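Local coordinates for Apc35852 (Geobacillus stearothermophilus, PDB 1U9C), which is of unknown function but belongs to the DJ-1/PfpI family, whose relatives include chaperones, glyoxalase-like enzymes and proteases, at residues Thr24-Phe38 with Asp91-Phe103. Sequence-based numbering, arbitrary orientation.
Sequences TGLWLEEFAVPYLVF and DAIFLPGGHGTMF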
loop_
_atom_site.group_PDB
_atom_site.type_symbol
_atom_site.label_atom_id
_atom_site.label_comp_id
_atom_site.label_asym_id
_atom_site.label_seq_id
_atom_site.Cartn_x
_atom_site.Cartn_y
_atom_site.Cartn_z
ATOM N N THR A 24 13.044 7.216 7.236
ATOM C CA THR A 24 12.335 6.394 6.281
ATOM C C THR A 24 11.619 7.242 5.249
ATOM O O THR A 24 11.946 8.382 4.950
ATOM C CB THR A 24 11.464 5.465 7.074
ATOM O OG1 THR A 24 10.836 4.487 6.257
ATOM C CG2 THR A 24 10.390 6.185 7.908
ATOM N N GLY A 25 10.649 6.599 4.614
ATOM C CA GLY A 25 9.786 7.179 3.556
ATOM C C GLY A 25 9.119 6.056 2.785
ATOM O O GLY A 25 8.904 5.025 3.314
ATOM N N LEU A 26 8.764 6.351 1.545
ATOM C CA LEU A 26 8.207 5.366 0.611
ATOM C C LEU A 26 9.280 4.425 0.155
ATOM O O LEU A 26 10.420 4.824 -0.132
ATOM C CB LEU A 26 7.683 6.125 -0.607
ATOM C CG LEU A 26 7.402 5.283 -1.849
ATOM C CD1 LEU A 26 6.289 4.296 -1.690
ATOM C CD2 LEU A 26 7.115 6.253 -3.005
ATOM N N TRP A 27 8.967 3.127 0.104
ATOM C CA TRP A 27 9.861 2.166 -0.500
ATOM C C TRP A 27 9.664 2.224 -2.021
ATOM O O TRP A 27 8.647 1.754 -2.521
ATOM C CB TRP A 27 9.601 0.724 -0.014
ATOM C CG TRP A 27 10.726 -0.159 -0.318
ATOM C CD1 TRP A 27 10.942 -0.857 -1.485
ATOM C CD2 TRP A 27 11.879 -0.360 0.487
ATOM N NE1 TRP A 27 12.160 -1.511 -1.420
ATOM C CE2 TRP A 27 12.742 -1.200 -0.226
ATOM C CE3 TRP A 27 12.258 0.091 1.756
ATOM C CZ2 TRP A 27 13.959 -1.597 0.291
ATOM C CZ3 TRP A 27 13.479 -0.309 2.257
ATOM C CH2 TRP A 27 14.289 -1.121 1.547
ATOM N N LEU A 28 10.609 2.818 -2.709
ATOM C CA LEU A 28 10.438 3.204 -4.106
ATOM C C LEU A 28 9.857 2.117 -4.997
ATOM O O LEU A 28 8.866 2.354 -5.723
ATOM C CB LEU A 28 11.741 3.788 -4.653
ATOM C CG LEU A 28 11.658 4.180 -6.118
ATOM C CD1 LEU A 28 10.593 5.228 -6.444
ATOM C CD2 LEU A 28 13.051 4.663 -6.526
ATOM N N GLU A 29 10.398 0.912 -4.964
ATOM C CA GLU A 29 9.978 -0.114 -5.893
ATOM C C GLU A 29 8.500 -0.411 -5.752
ATOM O O GLU A 29 7.844 -0.847 -6.712
ATOM C CB GLU A 29 10.811 -1.423 -5.664
ATOM C CG GLU A 29 10.349 -2.634 -6.463
ATOM C CD GLU A 29 11.128 -3.892 -6.228
ATOM O OE1 GLU A 29 11.917 -3.991 -5.259
ATOM O OE2 GLU A 29 10.872 -4.810 -7.049
ATOM N N GLU A 30 7.997 -0.345 -4.538
ATOM C CA GLU A 30 6.609 -0.688 -4.259
ATOM C C GLU A 30 5.602 0.240 -4.904
ATOM O O GLU A 30 4.443 -0.129 -5.061
ATOM C CB GLU A 30 6.387 -0.801 -2.768
ATOM C CG GLU A 30 7.148 -1.988 -2.156
ATOM C CD GLU A 30 7.150 -2.031 -0.689
ATOM O OE1 GLU A 30 6.459 -1.310 -0.038
ATOM O OE2 GLU A 30 7.979 -2.884 -0.199
ATOM N N PHE A 31 6.033 1.446 -5.213
ATOM C CA PHE A 31 5.296 2.385 -6.063
ATOM C C PHE A 31 5.653 2.187 -7.539
ATOM O O PHE A 31 4.767 2.069 -8.377
ATOM C CB PHE A 31 5.594 3.832 -5.667
ATOM C CG PHE A 31 4.960 4.822 -6.567
ATOM C CD1 PHE A 31 3.615 5.120 -6.472
ATOM C CD2 PHE A 31 5.670 5.413 -7.613
ATOM C CE1 PHE A 31 3.022 6.004 -7.359
ATOM C CE2 PHE A 31 5.091 6.291 -8.468
ATOM C CZ PHE A 31 3.775 6.582 -8.354
ATOM N N ALA A 32 6.943 2.180 -7.840
ATOM C CA ALA A 32 7.369 2.288 -9.232
ATOM C C ALA A 32 6.975 1.061 -10.059
ATOM O O ALA A 32 6.514 1.192 -11.194
ATOM C CB ALA A 32 8.878 2.508 -9.335
ATOM N N VAL A 33 7.147 -0.153 -9.538
ATOM C CA VAL A 33 6.842 -1.327 -10.335
ATOM C C VAL A 33 5.319 -1.404 -10.604
ATOM O O VAL A 33 4.897 -1.580 -11.745
ATOM C CB VAL A 33 7.421 -2.560 -9.670
ATOM C CG1 VAL A 33 6.714 -3.832 -10.119
ATOM C CG2 VAL A 33 8.943 -2.617 -9.902
ATOM N N PRO A 34 4.461 -1.273 -9.598
ATOM C CA PRO A 34 3.031 -1.207 -9.866
ATOM C C PRO A 34 2.623 -0.073 -10.805
ATOM O O PRO A 34 1.764 -0.284 -11.677
ATOM C CB PRO A 34 2.414 -1.118 -8.457
ATOM C CG PRO A 34 3.426 -1.839 -7.618
ATOM C CD PRO A 34 4.732 -1.343 -8.155
ATOM N N TYR A 35 3.171 1.106 -10.586
ATOM C CA TYR A 35 2.831 2.260 -11.442
ATOM C C TYR A 35 3.115 1.888 -12.914
ATOM O O TYR A 35 2.240 2.108 -13.770
ATOM C CB TYR A 35 3.688 3.461 -11.013
ATOM C CG TYR A 35 3.457 4.742 -11.825
ATOM C CD1 TYR A 35 2.440 5.564 -11.511
ATOM C CD2 TYR A 35 4.279 5.085 -12.866
ATOM C CE1 TYR A 35 2.220 6.728 -12.223
ATOM C CE2 TYR A 35 4.050 6.286 -13.572
ATOM C CZ TYR A 35 3.036 7.068 -13.202
ATOM O OH TYR A 35 2.810 8.260 -13.909
ATOM N N LEU A 36 4.264 1.315 -13.183
ATOM C CA LEU A 36 4.628 0.971 -14.563
ATOM C C LEU A 36 3.669 -0.105 -15.092
ATOM O O LEU A 36 3.227 -0.032 -16.260
ATOM C CB LEU A 36 6.090 0.463 -14.623
ATOM C CG LEU A 36 6.660 -0.046 -15.947
ATOM C CD1 LEU A 36 6.672 1.101 -16.929
ATOM C CD2 LEU A 36 8.038 -0.670 -15.830
ATOM N N VAL A 37 3.350 -1.156 -14.319
ATOM C CA VAL A 37 2.378 -2.167 -14.721
ATOM C C VAL A 37 1.060 -1.525 -15.108
ATOM O O VAL A 37 0.479 -1.824 -16.187
ATOM C CB VAL A 37 2.170 -3.247 -13.588
ATOM C CG1 VAL A 37 0.912 -4.140 -13.846
ATOM C CG2 VAL A 37 3.414 -4.123 -13.404
ATOM N N PHE A 38 0.546 -0.635 -14.251
ATOM C CA PHE A 38 -0.739 -0.001 -14.537
ATOM C C PHE A 38 -0.693 0.924 -15.758
ATOM O O PHE A 38 -1.611 0.924 -16.582
ATOM C CB PHE A 38 -1.242 0.747 -13.289
ATOM C CG PHE A 38 -1.444 -0.125 -12.074
ATOM C CD1 PHE A 38 -1.857 -1.439 -12.155
ATOM C CD2 PHE A 38 -1.207 0.401 -10.817
ATOM C CE1 PHE A 38 -2.026 -2.209 -11.040
ATOM C CE2 PHE A 38 -1.382 -0.383 -9.708
ATOM C CZ PHE A 38 -1.792 -1.682 -9.825
ATOM N N ASP A 91 -11.525 2.474 -9.750
ATOM C CA ASP A 91 -11.807 1.048 -9.739
ATOM C C ASP A 91 -10.981 0.295 -8.731
ATOM O O ASP A 91 -11.350 -0.762 -8.277
ATOM C CB ASP A 91 -11.584 0.513 -11.125
ATOM C CG ASP A 91 -12.399 1.244 -12.113
ATOM O OD1 ASP A 91 -13.615 0.910 -12.245
ATOM O OD2 ASP A 91 -11.974 2.161 -12.849
ATOM N N ALA A 92 -9.816 0.844 -8.366
ATOM C CA ALA A 92 -8.880 0.202 -7.439
ATOM C C ALA A 92 -8.095 1.264 -6.660
ATOM O O ALA A 92 -7.805 2.345 -7.237
ATOM C CB ALA A 92 -7.892 -0.752 -8.121
ATOM N N ILE A 93 -7.685 0.922 -5.448
ATOM C CA ILE A 93 -6.698 1.746 -4.691
ATOM C C ILE A 93 -5.556 0.800 -4.409
ATOM O O ILE A 93 -5.716 -0.390 -4.096
ATOM C CB ILE A 93 -7.350 2.325 -3.402
ATOM C CG1 ILE A 93 -6.346 3.244 -2.704
ATOM C CG2 ILE A 93 -7.843 1.270 -2.448
ATOM C CD1 ILE A 93 -7.011 3.985 -1.510
ATOM N N PHE A 94 -4.333 1.380 -4.494
ATOM C CA PHE A 94 -3.091 0.661 -4.262
ATOM C C PHE A 94 -2.218 1.417 -3.265
ATOM O O PHE A 94 -1.916 2.573 -3.509
ATOM C CB PHE A 94 -2.369 0.505 -5.612
ATOM C CG PHE A 94 -1.267 -0.520 -5.591
ATOM C CD1 PHE A 94 -1.471 -1.800 -6.077
ATOM C CD2 PHE A 94 -0.020 -0.245 -5.012
ATOM C CE1 PHE A 94 -0.469 -2.744 -6.019
ATOM C CE2 PHE A 94 0.959 -1.212 -4.961
ATOM C CZ PHE A 94 0.702 -2.457 -5.475
ATOM N N LEU A 95 -1.819 0.737 -2.207
ATOM C CA LEU A 95 -0.988 1.310 -1.128
ATOM C C LEU A 95 0.376 0.697 -1.085
ATOM O O LEU A 95 0.562 -0.380 -0.528
ATOM C CB LEU A 95 -1.686 1.075 0.237
ATOM C CG LEU A 95 -3.094 1.625 0.385
ATOM C CD1 LEU A 95 -3.617 1.350 1.799
ATOM C CD2 LEU A 95 -3.249 2.973 0.008
ATOM N N PRO A 96 1.371 1.343 -1.700
ATOM C CA PRO A 96 2.735 0.927 -1.490
ATOM C C PRO A 96 3.128 1.126 -0.030
ATOM O O PRO A 96 2.502 1.824 0.744
ATOM C CB PRO A 96 3.510 1.907 -2.377
ATOM C CG PRO A 96 2.532 2.352 -3.414
ATOM C CD PRO A 96 1.286 2.496 -2.588
ATOM N N GLY A 97 4.277 0.530 0.302
ATOM C CA GLY A 97 4.848 0.573 1.663
ATOM C C GLY A 97 6.015 1.495 1.894
ATOM O O GLY A 97 6.086 2.607 1.363
ATOM N N GLY A 98 6.953 0.997 2.684
ATOM C CA GLY A 98 7.954 1.767 3.376
ATOM C C GLY A 98 7.519 1.904 4.836
ATOM O O GLY A 98 6.350 2.086 5.115
ATOM N N HIS A 99 8.496 2.014 5.740
ATOM C CA HIS A 99 8.156 2.207 7.156
ATOM C C HIS A 99 7.452 3.513 7.440
ATOM O O HIS A 99 6.768 3.561 8.441
ATOM C CB HIS A 99 9.404 2.087 8.058
ATOM C CG HIS A 99 9.834 0.682 8.361
ATOM N ND1 HIS A 99 10.914 0.111 7.745
ATOM C CD2 HIS A 99 9.373 -0.231 9.251
ATOM C CE1 HIS A 99 11.076 -1.125 8.205
ATOM N NE2 HIS A 99 10.178 -1.346 9.147
ATOM N N GLY A 100 7.571 4.517 6.559
ATOM C CA GLY A 100 6.852 5.780 6.753
ATOM C C GLY A 100 5.382 5.547 6.934
ATOM O O GLY A 100 4.746 6.233 7.724
ATOM N N THR A 101 4.800 4.582 6.216
ATOM C CA THR A 101 3.391 4.337 6.309
ATOM C C THR A 101 2.903 4.009 7.713
ATOM O O THR A 101 1.765 4.277 8.048
ATOM C CB THR A 101 2.921 3.192 5.358
ATOM O OG1 THR A 101 3.583 1.953 5.743
ATOM C CG2 THR A 101 3.224 3.473 3.928
ATOM N N MET A 102 3.735 3.345 8.515
ATOM C CA MET A 102 3.347 2.946 9.854
ATOM C C MET A 102 3.042 4.151 10.699
ATOM O O MET A 102 2.358 4.020 11.742
ATOM C CB MET A 102 4.468 2.123 10.505
ATOM C CG MET A 102 4.708 0.772 9.777
ATOM S SD MET A 102 3.360 -0.388 10.127
ATOM C CE MET A 102 3.724 -0.893 11.842
ATOM N N PHE A 103 3.565 5.304 10.330
ATOM C CA PHE A 103 3.374 6.549 11.089
ATOM C C PHE A 103 2.347 7.526 10.528
ATOM O O PHE A 103 1.874 8.403 11.269
ATOM C CB PHE A 103 4.698 7.290 11.177
ATOM C CG PHE A 103 5.762 6.498 11.853
ATOM C CD1 PHE A 103 5.913 6.552 13.224
ATOM C CD2 PHE A 103 6.571 5.662 11.127
ATOM C CE1 PHE A 103 6.858 5.808 13.867
ATOM C CE2 PHE A 103 7.530 4.928 11.744
ATOM C CZ PHE A 103 7.665 4.964 13.131
#
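Gly97 O is approached from the 24-38 side by Trp27 N at 3.2 Å, in a nearly straight hydrogen bond (167° at the hydrogen) whose donor sits above the carbonyl plane, and, more weakly, by a CA-H...O contact from Leu26 CA at 3.6 Å. Beside it, Gly97 N gives Glu30 OE1 a weak, bent bond of 2.9 Å; with CG anti to the carbonyl carbon and the chain extended beyond it, the carboxylate is carried to that amide. Gly98 CA lies 3.4 Å from Gly25 O, a CA-H...O contact. Further along, Pro96 CB packs 3.7 Å from Leu26 CD1, while Pro96 CG reaches the edge of the Phe31 ring. Phe94 receives Pro34 CB over one face, 4.0 Å from the ring centroid. The edge of Phe38 meets Phe94 in an offset edge-to-face pair, planes at 73°. An alanine at Phe94 is likely to leave Pro34 and Phe38 without their shared aromatic partner and open a gap between helix and sheet. Helix 28-38 runs roughly antiparallel to strand 92-95, the axes at 150°. In the loop after that strand, Gly97 N meets Glu30 and Gly98 N bonds the sulfinate of oxidised Cys129, consistent with the glutamate-cysteine pair of the DJ-1/PfpI family.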